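Local atomic coordinates of transferrin (Manduca sexta, PDB entry 6WB6), a protein that carries ferric iron in an insect, binding a single Fe(3+) per molecule together with a carbonate or bicarbonate anion. Residues A207-C210 / L211-N215; P305-T309 / K310-L314; G525-S529 / A530-L534. All blocks are in the same frame, centred on the assembly; numbering follows the deposited sequence.

Interaction 1 of 3, residues A207-C210 / L211-N215; sequences ALRC and LAHNN
The imidazole of H213 turns its ND1 corner to the aliphatic root of R209, with ND1 3.9 Å from R209 CB and equally far from R209 CG. The guanidinium farther along the arginine lies 27° from the plane of the ring, and R209 O approaches that ring obliquely. This is the i to i+4 pairing along the last turns of α-helix 203-213, the helix of the first transferrin lobe whose start carries the iron ligand Y204. The two polar ends are held elsewhere: R209 NE by N200 O and H213 NE2 by E244 OE2. The arginine's chain, bent at chi3 (-70°), leads its head away from the ring nitrogen, and NE stays 5.7 Å from ND1.

Under these side chains run regular helical bonds, H213 N to R209 O and A212 N to L208 O, each 2.7 Å. L208 and L211 both rest on V95 of strand 90-97 and are buried against the sheet; A212, partly exposed, meets F249 and, on helix 223-229, F229. C210 is tied to C114 by a disulfide; its SG reaches it with chi1 at 168°, opposite the backbone N. N214 leaves helical geometry, and its N-H is shared weakly between two carbonyls, with N214 N 3.2 Å from R209 O and 3.0 Å from C210 O.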
ATOM      1  N   ALA A 207      -8.444  13.185  21.132  1.00 15.32           N
ATOM      2  CA  ALA A 207      -7.749  14.460  21.067  1.00 15.25           C
ATOM      3  C   ALA A 207      -8.357  15.463  22.034  1.00 15.01           C
ATOM      4  O   ALA A 207      -7.639  16.245  22.649  1.00 19.06           O
ATOM      5  CB  ALA A 207      -7.788  15.011  19.651  1.00 21.90           C
ATOM      6  N   LEU A 208      -9.681  15.477  22.169  1.00 16.49           N
ATOM      7  CA  LEU A 208     -10.267  16.390  23.137  1.00 13.78           C
ATOM      8  C   LEU A 208      -9.973  15.924  24.561  1.00 12.15           C
ATOM      9  O   LEU A 208      -9.777  16.752  25.448  1.00 18.05           O
ATOM     10  CB  LEU A 208     -11.778  16.539  22.889  1.00 24.85           C
ATOM     11  CG  LEU A 208     -12.084  17.147  21.499  1.00 17.85           C
ATOM     12  CD1 LEU A 208     -13.406  16.742  20.932  1.00 21.22           C
ATOM     13  CD2 LEU A 208     -11.991  18.658  21.587  1.00 15.49           C
ATOM     14  N   ARG A 209      -9.905  14.616  24.796  1.00 21.62           N
ATOM     15  CA  ARG A 209      -9.469  14.133  26.111  1.00 20.22           C
ATOM     16  C   ARG A 209      -8.016  14.489  26.374  1.00 19.49           C
ATOM     17  O   ARG A 209      -7.640  14.823  27.504  1.00 13.99           O
ATOM     18  CB  ARG A 209      -9.659  12.621  26.213  1.00 21.28           C
ATOM     19  CG  ARG A 209     -11.116  12.215  26.178  1.00 26.03           C
ATOM     20  CD  ARG A 209     -11.289  10.761  26.503  1.00 27.18           C
ATOM     21  NE  ARG A 209     -10.777   9.937  25.423  1.00 37.28           N
ATOM     22  CZ  ARG A 209     -11.525   9.338  24.499  1.00 33.69           C
ATOM     23  NH1 ARG A 209     -12.851   9.441  24.516  1.00 39.48           N
ATOM     24  NH2 ARG A 209     -10.934   8.619  23.551  1.00 29.93           N
ATOM     25  N   CYS A 210      -7.171  14.372  25.350  1.00 19.19           N
ATOM     26  CA  CYS A 210      -5.809  14.858  25.483  1.00 24.69           C
ATOM     27  C   CYS A 210      -5.816  16.315  25.918  1.00 18.60           C
ATOM     28  O   CYS A 210      -5.080  16.711  26.824  1.00 23.20           O
ATOM     29  CB  CYS A 210      -5.069  14.671  24.154  1.00 22.88           C
ATOM     30  SG  CYS A 210      -3.489  15.518  24.004  1.00 25.20           S
ATOM     31  N   LEU A 211      -6.690  17.113  25.322  1.00 19.98           N
ATOM     32  CA  LEU A 211      -6.753  18.541  25.637  1.00 18.72           C
ATOM     33  C   LEU A 211      -7.372  18.788  27.019  1.00 21.73           C
ATOM     34  O   LEU A 211      -6.868  19.609  27.800  1.00 21.78           O
ATOM     35  CB  LEU A 211      -7.549  19.253  24.537  1.00 19.30           C
ATOM     36  CG  LEU A 211      -7.885  20.751  24.711  1.00 13.91           C
ATOM     37  CD1 LEU A 211      -6.670  21.594  24.491  1.00 18.71           C
ATOM     38  CD2 LEU A 211      -8.985  21.216  23.778  1.00 15.74           C
ATOM     39  N   ALA A 212      -8.455  18.091  27.346  1.00 19.29           N
ATOM     40  CA  ALA A 212      -9.206  18.411  28.561  1.00 22.34           C
ATOM     41  C   ALA A 212      -8.662  17.705  29.794  1.00 22.26           C
ATOM     42  O   ALA A 212      -8.831  18.201  30.912  1.00 26.00           O
ATOM     43  CB  ALA A 212     -10.683  18.031  28.374  1.00 23.46           C
ATOM     44  N   HIS A 213      -8.028  16.545  29.606  1.00 22.44           N
ATOM     45  CA  HIS A 213      -7.629  15.661  30.680  1.00 21.84           C
ATOM     46  C   HIS A 213      -6.136  15.375  30.733  1.00 22.57           C
ATOM     47  O   HIS A 213      -5.660  14.915  31.779  1.00 22.82           O
ATOM     48  CB  HIS A 213      -8.367  14.321  30.551  1.00 19.74           C
ATOM     49  CG  HIS A 213      -9.855  14.466  30.460  1.00 25.80           C
ATOM     50  ND1 HIS A 213     -10.657  13.524  29.859  1.00 29.50           N
ATOM     51  CD2 HIS A 213     -10.683  15.456  30.875  1.00 27.26           C
ATOM     52  CE1 HIS A 213     -11.918  13.919  29.919  1.00 32.79           C
ATOM     53  NE2 HIS A 213     -11.960  15.088  30.530  1.00 31.21           N
ATOM     54  N   ASN A 214      -5.385  15.602  29.645  1.00 25.31           N
ATOM     55  CA  ASN A 214      -3.942  15.405  29.675  1.00 19.89           C
ATOM     56  C   ASN A 214      -3.200  16.706  29.419  1.00 25.08           C
ATOM     57  O   ASN A 214      -2.078  16.708  28.904  1.00 20.97           O
ATOM     58  CB  ASN A 214      -3.492  14.341  28.677  1.00 25.48           C
ATOM     59  CG  ASN A 214      -2.168  13.710  29.070  1.00 24.62           C
ATOM     60  OD1 ASN A 214      -1.850  13.636  30.249  1.00 24.30           O
ATOM     61  ND2 ASN A 214      -1.397  13.243  28.086  1.00 27.76           N
ATOM     62  N   ASN A 215      -3.811  17.823  29.782  1.00 21.96           N
ATOM     63  CA  ASN A 215      -3.095  19.093  29.829  1.00 16.84           C
ATOM     64  C   ASN A 215      -2.491  19.447  28.468  1.00 18.20           C
ATOM     65  O   ASN A 215      -1.509  20.170  28.391  1.00 16.16           O
ATOM     66  CB  ASN A 215      -2.009  19.053  30.910  1.00 22.88           C
ATOM     67  CG  ASN A 215      -1.616  20.420  31.399  1.00 22.78           C
ATOM     68  OD1 ASN A 215      -2.356  21.392  31.239  1.00 27.18           O
ATOM     69  ND2 ASN A 215      -0.447  20.507  32.028  1.00 34.59           N
TER

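Interaction 2 of 3, residues P305-T309 / K310-L314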
ATOM      1  N   PRO A 305     -26.252  -5.123   1.236  1.00 29.85           N
ATOM      2  CA  PRO A 305     -25.560  -6.011   0.290  1.00 32.66           C
ATOM      3  C   PRO A 305     -24.243  -5.433  -0.217  1.00 30.81           C
ATOM      4  O   PRO A 305     -23.928  -4.248  -0.085  1.00 32.78           O
ATOM      5  CB  PRO A 305     -26.567  -6.154  -0.858  1.00 44.13           C
ATOM      6  CG  PRO A 305     -27.444  -4.929  -0.755  1.00 34.26           C
ATOM      7  CD  PRO A 305     -27.567  -4.696   0.718  1.00 34.42           C
ATOM      8  N   GLU A 306     -23.474  -6.303  -0.861  1.00 28.74           N
ATOM      9  CA  GLU A 306     -22.157  -5.899  -1.331  1.00 31.70           C
ATOM     10  C   GLU A 306     -22.236  -4.709  -2.275  1.00 26.40           C
ATOM     11  O   GLU A 306     -21.396  -3.807  -2.202  1.00 30.50           O
ATOM     12  CB  GLU A 306     -21.454  -7.074  -2.009  1.00 37.75           C
ATOM     13  CG  GLU A 306     -21.057  -8.176  -1.043  1.00 47.50           C
ATOM     14  CD  GLU A 306     -20.171  -7.657   0.071  1.00 52.88           C
ATOM     15  OE1 GLU A 306     -19.195  -6.935  -0.244  1.00 45.94           O
ATOM     16  OE2 GLU A 306     -20.471  -7.937   1.253  1.00 53.63           O
ATOM     17  N   TRP A 307     -23.230  -4.680  -3.169  1.00 26.28           N
ATOM     18  CA  TRP A 307     -23.283  -3.585  -4.132  1.00 28.92           C
ATOM     19  C   TRP A 307     -23.489  -2.244  -3.453  1.00 24.91           C
ATOM     20  O   TRP A 307     -23.178  -1.203  -4.043  1.00 21.51           O
ATOM     21  CB  TRP A 307     -24.377  -3.812  -5.178  1.00 26.94           C
ATOM     22  CG  TRP A 307     -25.762  -4.035  -4.655  1.00 26.42           C
ATOM     23  CD1 TRP A 307     -26.409  -5.220  -4.582  1.00 24.89           C
ATOM     24  CD2 TRP A 307     -26.687  -3.037  -4.198  1.00 23.64           C
ATOM     25  NE1 TRP A 307     -27.671  -5.035  -4.072  1.00 30.00           N
ATOM     26  CE2 TRP A 307     -27.866  -3.702  -3.834  1.00 25.33           C
ATOM     27  CE3 TRP A 307     -26.623  -1.649  -4.041  1.00 24.75           C
ATOM     28  CZ2 TRP A 307     -28.973  -3.034  -3.304  1.00 21.44           C
ATOM     29  CZ3 TRP A 307     -27.735  -0.985  -3.520  1.00 26.15           C
ATOM     30  CH2 TRP A 307     -28.894  -1.682  -3.174  1.00 21.48           C
ATOM     31  N   PHE A 308     -23.983  -2.252  -2.218  1.00 25.99           N
ATOM     32  CA  PHE A 308     -24.209  -1.011  -1.485  1.00 22.77           C
ATOM     33  C   PHE A 308     -22.915  -0.230  -1.346  1.00 19.98           C
ATOM     34  O   PHE A 308     -22.852   0.961  -1.664  1.00 24.49           O
ATOM     35  CB  PHE A 308     -24.782  -1.355  -0.119  1.00 23.61           C
ATOM     36  CG  PHE A 308     -25.491  -0.239   0.559  1.00 23.79           C
ATOM     37  CD1 PHE A 308     -26.690   0.226   0.076  1.00 26.38           C
ATOM     38  CD2 PHE A 308     -24.996   0.296   1.736  1.00 33.81           C
ATOM     39  CE1 PHE A 308     -27.376   1.206   0.730  1.00 31.06           C
ATOM     40  CE2 PHE A 308     -25.686   1.292   2.397  1.00 31.50           C
ATOM     41  CZ  PHE A 308     -26.882   1.743   1.890  1.00 25.34           C
ATOM     42  N   THR A 309     -21.854  -0.906  -0.920  1.00 24.05           N
ATOM     43  CA  THR A 309     -20.541  -0.298  -0.733  1.00 28.79           C
ATOM     44  C   THR A 309     -19.617  -0.500  -1.926  1.00 27.92           C
ATOM     45  O   THR A 309     -18.963   0.447  -2.363  1.00 32.89           O
ATOM     46  CB  THR A 309     -19.876  -0.864   0.526  1.00 28.94           C
ATOM     47  OG1 THR A 309     -19.757  -2.286   0.411  1.00 34.12           O
ATOM     48  CG2 THR A 309     -20.710  -0.561   1.761  1.00 27.11           C
ATOM     49  N   LYS A 310     -19.561  -1.705  -2.474  1.00 30.65           N
ATOM     50  CA  LYS A 310     -18.590  -2.013  -3.515  1.00 34.45           C
ATOM     51  C   LYS A 310     -18.970  -1.411  -4.866  1.00 32.18           C
ATOM     52  O   LYS A 310     -18.093  -1.116  -5.687  1.00 25.25           O
ATOM     53  CB  LYS A 310     -18.450  -3.530  -3.634  1.00 33.91           C
ATOM     54  CG  LYS A 310     -17.424  -4.148  -2.691  1.00 53.01           C
ATOM     55  CD  LYS A 310     -17.846  -4.094  -1.239  1.00 54.57           C
ATOM     56  CE  LYS A 310     -16.637  -3.980  -0.309  1.00 57.81           C
ATOM     57  NZ  LYS A 310     -17.041  -3.963   1.130  1.00 48.33           N
ATOM     58  N   VAL A 311     -20.258  -1.229  -5.124  1.00 30.62           N
ATOM     59  CA  VAL A 311     -20.735  -0.737  -6.405  1.00 24.08           C
ATOM     60  C   VAL A 311     -21.198   0.705  -6.296  1.00 21.86           C
ATOM     61  O   VAL A 311     -20.719   1.569  -7.024  1.00 21.46           O
ATOM     62  CB  VAL A 311     -21.856  -1.647  -6.967  1.00 17.09           C
ATOM     63  CG1 VAL A 311     -22.340  -1.115  -8.271  1.00 19.23           C
ATOM     64  CG2 VAL A 311     -21.348  -3.052  -7.135  1.00 28.01           C
ATOM     65  N   LEU A 312     -22.114   0.992  -5.376  1.00 22.24           N
ATOM     66  CA  LEU A 312     -22.645   2.348  -5.286  1.00 17.04           C
ATOM     67  C   LEU A 312     -21.750   3.286  -4.494  1.00 18.91           C
ATOM     68  O   LEU A 312     -21.914   4.503  -4.610  1.00 26.75           O
ATOM     69  CB  LEU A 312     -24.044   2.353  -4.674  1.00 20.99           C
ATOM     70  CG  LEU A 312     -25.220   2.075  -5.618  1.00 26.87           C
ATOM     71  CD1 LEU A 312     -26.519   2.528  -4.943  1.00 20.41           C
ATOM     72  CD2 LEU A 312     -25.096   2.760  -6.951  1.00 29.07           C
ATOM     73  N   GLY A 313     -20.774   2.767  -3.755  1.00 29.02           N
ATOM     74  CA  GLY A 313     -19.924   3.635  -2.966  1.00 21.20           C
ATOM     75  C   GLY A 313     -20.652   4.284  -1.813  1.00 28.88           C
ATOM     76  O   GLY A 313     -20.358   5.431  -1.480  1.00 25.43           O
ATOM     77  N   LEU A 314     -21.648   3.595  -1.236  1.00 28.69           N
ATOM     78  CA  LEU A 314     -22.270   4.013   0.010  1.00 24.65           C
ATOM     79  C   LEU A 314     -21.555   3.316   1.160  1.00 27.64           C
ATOM     80  O   LEU A 314     -20.642   2.519   0.950  1.00 28.15           O
ATOM     81  CB  LEU A 314     -23.749   3.656   0.045  1.00 31.17           C
ATOM     82  CG  LEU A 314     -24.576   4.111  -1.142  1.00 28.35           C
ATOM     83  CD1 LEU A 314     -25.795   3.238  -1.249  1.00 25.88           C
ATOM     84  CD2 LEU A 314     -24.940   5.564  -0.988  1.00 29.26           C
TER
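W307 O is gripped by two backbone donors, L312 N at 2.8 Å and nearly along the C=O axis and V311 N well above the carbonyl plane, so the short helix 306-311 widens into a pi-type turn before the chain leaves helical geometry at G313. There L314 N reaches back six residues to F308 O (2.9 Å), G313 N bonds weakly to T309 O, and G313 takes the positive phi (69°) of the reversal.

The side chains of F308 and L314 meet beside this bond. L314 CD1 sits over one face of the phenyl ring, displaced toward its rim, 3.5 Å from the centroid and tightly packed at 3.2 Å from F308 CE1. This is a CH-pi contact, and the two side chains meet at about a right angle. Cut back to an alanine, F308 would probably leave L314 CD1 without a surface to lie on and open a gap at the end of the helix. W307 lies alongside L312, whose CD1 meets the indole near its plane at CZ3; the W307 CB end rests on V311 CG2 (3.7 Å).

On the outer side E306 and K310 run side by side. Their salt bridge is long, 3.9 Å from OE1 to NZ, and K310 NZ also bonds weakly to T309 OG1. The lysine, bent at chi2 (69°), brings its CD within 3.3 Å of E306 OE1.

W307 and L312 wedge between M20 of helix 14-21 and L296 of helix 286-300, L314 touches A297 of the latter, and V311 packs on L7 and V9 of strand 5-10.

Interaction 3 of 3, residues G525-S529 / A530-L534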
ATOM      1  N   GLY A 525      14.094 -39.893 -16.171  1.00 46.59           N
ATOM      2  CA  GLY A 525      13.206 -40.951 -16.607  1.00 39.41           C
ATOM      3  C   GLY A 525      12.139 -40.479 -17.570  1.00 40.85           C
ATOM      4  O   GLY A 525      12.395 -39.686 -18.481  1.00 39.63           O
ATOM      5  N   SER A 526      10.916 -40.939 -17.330  1.00 52.86           N
ATOM      6  CA  SER A 526       9.782 -40.681 -18.204  1.00 58.40           C
ATOM      7  C   SER A 526       9.153 -39.303 -18.004  1.00 50.39           C
ATOM      8  O   SER A 526       8.204 -38.966 -18.724  1.00 40.84           O
ATOM      9  CB  SER A 526       8.733 -41.769 -17.970  1.00 48.17           C
ATOM     10  OG  SER A 526       8.627 -42.061 -16.577  1.00 46.77           O
ATOM     11  N   ASP A 527       9.659 -38.492 -17.077  1.00 37.42           N
ATOM     12  CA  ASP A 527       8.911 -37.333 -16.608  1.00 30.16           C
ATOM     13  C   ASP A 527       9.796 -36.576 -15.632  1.00 21.86           C
ATOM     14  O   ASP A 527       9.987 -37.005 -14.492  1.00 29.38           O
ATOM     15  CB  ASP A 527       7.604 -37.801 -15.967  1.00 33.98           C
ATOM     16  CG  ASP A 527       6.780 -36.674 -15.356  1.00 32.75           C
ATOM     17  OD1 ASP A 527       7.228 -35.511 -15.254  1.00 32.63           O
ATOM     18  OD2 ASP A 527       5.639 -36.982 -14.985  1.00 28.67           O
ATOM     19  N   SER A 528      10.361 -35.475 -16.073  1.00 27.33           N
ATOM     20  CA  SER A 528      11.388 -34.793 -15.295  1.00 27.75           C
ATOM     21  C   SER A 528      10.838 -33.921 -14.175  1.00 29.45           C
ATOM     22  O   SER A 528      11.626 -33.228 -13.514  1.00 28.69           O
ATOM     23  CB  SER A 528      12.237 -33.936 -16.221  1.00 30.87           C
ATOM     24  OG  SER A 528      11.407 -33.066 -16.977  1.00 31.63           O
ATOM     25  N   SER A 529       9.528 -33.923 -13.929  1.00 26.95           N
ATOM     26  CA  SER A 529       8.999 -33.044 -12.898  1.00 28.52           C
ATOM     27  C   SER A 529       9.507 -33.519 -11.551  1.00 23.74           C
ATOM     28  O   SER A 529       9.661 -34.723 -11.322  1.00 26.44           O
ATOM     29  CB  SER A 529       7.469 -33.025 -12.905  1.00 34.16           C
ATOM     30  OG  SER A 529       6.939 -34.154 -12.228  1.00 33.20           O
ATOM     31  N   ALA A 530       9.798 -32.565 -10.669  1.00 32.13           N
ATOM     32  CA  ALA A 530      10.393 -32.910  -9.386  1.00 30.49           C
ATOM     33  C   ALA A 530       9.418 -33.709  -8.525  1.00 29.89           C
ATOM     34  O   ALA A 530       9.830 -34.612  -7.785  1.00 25.65           O
ATOM     35  CB  ALA A 530      10.845 -31.631  -8.666  1.00 23.85           C
ATOM     36  N   TRP A 531       8.124 -33.407  -8.631  1.00 28.86           N
ATOM     37  CA  TRP A 531       7.139 -34.130  -7.838  1.00 28.56           C
ATOM     38  C   TRP A 531       6.936 -35.553  -8.362  1.00 28.68           C
ATOM     39  O   TRP A 531       6.775 -36.479  -7.565  1.00 34.51           O
ATOM     40  CB  TRP A 531       5.806 -33.364  -7.781  1.00 26.67           C
ATOM     41  CG  TRP A 531       5.434 -32.580  -9.026  1.00 31.08           C
ATOM     42  CD1 TRP A 531       4.605 -32.977 -10.033  1.00 32.48           C
ATOM     43  CD2 TRP A 531       5.879 -31.260  -9.371  1.00 37.77           C
ATOM     44  NE1 TRP A 531       4.506 -31.988 -10.987  1.00 37.11           N
ATOM     45  CE2 TRP A 531       5.276 -30.922 -10.602  1.00 36.01           C
ATOM     46  CE3 TRP A 531       6.730 -30.335  -8.761  1.00 29.87           C
ATOM     47  CZ2 TRP A 531       5.506 -29.703 -11.234  1.00 34.36           C
ATOM     48  CZ3 TRP A 531       6.949 -29.127  -9.382  1.00 38.27           C
ATOM     49  CH2 TRP A 531       6.340 -28.820 -10.610  1.00 42.65           C
ATOM     50  N   LYS A 532       6.974 -35.765  -9.688  1.00 25.04           N
ATOM     51  CA  LYS A 532       6.928 -37.143 -10.188  1.00 29.43           C
ATOM     52  C   LYS A 532       8.216 -37.876  -9.868  1.00 33.33           C
ATOM     53  O   LYS A 532       8.200 -39.068  -9.535  1.00 31.89           O
ATOM     54  CB  LYS A 532       6.692 -37.181 -11.696  1.00 34.28           C
ATOM     55  CG  LYS A 532       5.860 -38.366 -12.169  1.00 39.74           C
ATOM     56  CD  LYS A 532       4.430 -38.265 -11.653  1.00 39.04           C
ATOM     57  CE  LYS A 532       3.564 -39.407 -12.161  1.00 53.87           C
ATOM     58  NZ  LYS A 532       2.265 -39.451 -11.432  1.00 63.81           N
ATOM     59  N   CYS A 533       9.343 -37.168  -9.969  1.00 28.99           N
ATOM     60  CA  CYS A 533      10.640 -37.768  -9.711  1.00 22.87           C
ATOM     61  C   CYS A 533      10.755 -38.183  -8.247  1.00 32.41           C
ATOM     62  O   CYS A 533      11.268 -39.266  -7.940  1.00 29.32           O
ATOM     63  CB  CYS A 533      11.720 -36.769 -10.142  1.00 32.79           C
ATOM     64  SG  CYS A 533      13.426 -37.149  -9.754  1.00 34.75           S
ATOM     65  N   LEU A 534      10.224 -37.370  -7.331  1.00 28.13           N
ATOM     66  CA  LEU A 534      10.245 -37.758  -5.922  1.00 29.27           C
ATOM     67  C   LEU A 534       9.296 -38.918  -5.665  1.00 36.49           C
ATOM     68  O   LEU A 534       9.694 -39.940  -5.097  1.00 28.65           O
ATOM     69  CB  LEU A 534       9.886 -36.572  -5.021  1.00 31.24           C
ATOM     70  CG  LEU A 534      10.379 -36.712  -3.570  1.00 24.31           C
ATOM     71  CD1 LEU A 534      11.931 -36.767  -3.487  1.00 32.95           C
ATOM     72  CD2 LEU A 534       9.867 -35.585  -2.708  1.00 27.31           C
TER
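S529 sends its side chain into the first turn of helix 530-535, over the indole of W531. CB lies over the five-membered ring of W531, 3.9 Å from its centroid and 19° off the ring normal, a CH-pi contact offset toward the rim. From there OG, placed between the backbone N and the carbonyl carbon (chi1 81°), stays over the same indole, 3.4 Å from W531 CD1. At the tip it accepts from K532 N at 3.0 Å with a fairly straight N-H (153°), so it satisfies an amide that has no helical carbonyl before it. The backbone oxygen of the same serine takes the next amide: C533 N is 2.8 Å from S529 O.

D527 prepares this position from the loop. Its OD1 accepts from S529 N at 3.1 Å, on the anti side and out of the carboxylate plane, which closes an Asx turn just ahead of the serine. OD2 leans on the lysine's aliphatic part, 3.1 Å from K532 CG; the two side chains cross at about a right angle. The charged ends do not meet, with D527 OD2 5.5 Å from K532 NZ, and the ammonium instead makes a long, weak ion pair with E535.

Around this turn W531 stacks on H551, A530 packs against A542 and V544 of strand 542-545, and C533 is joined to C460 by a disulfide. The whole is a serine N-cap, led in by an Asx turn, at the start of a disulfide-tethered helix in the second transferrin lobe.

Overall arrangement
Interactions 1 and 2 belong to the first lobe, interaction 3 to the second, its centre about 68 Å from that of interaction 1, across the chain's centre. Interactions 1 and 3 hold opposite ends of comparable helices: each carries a cysteine bonded to a strand, 112-114 or 458-461, that takes the same place in its sheet, consistent with repeated lobes. At 203-213 the last amide is shared weakly between two carbonyls; at 530-535 one serine, set by an Asx turn, caps the start. All are partly buried: interaction 2 is the most apolar, between helices and strand 5-10 with charges outside; interactions 1 and 3 bury a cysteine and keep polar side chains nearer the surface.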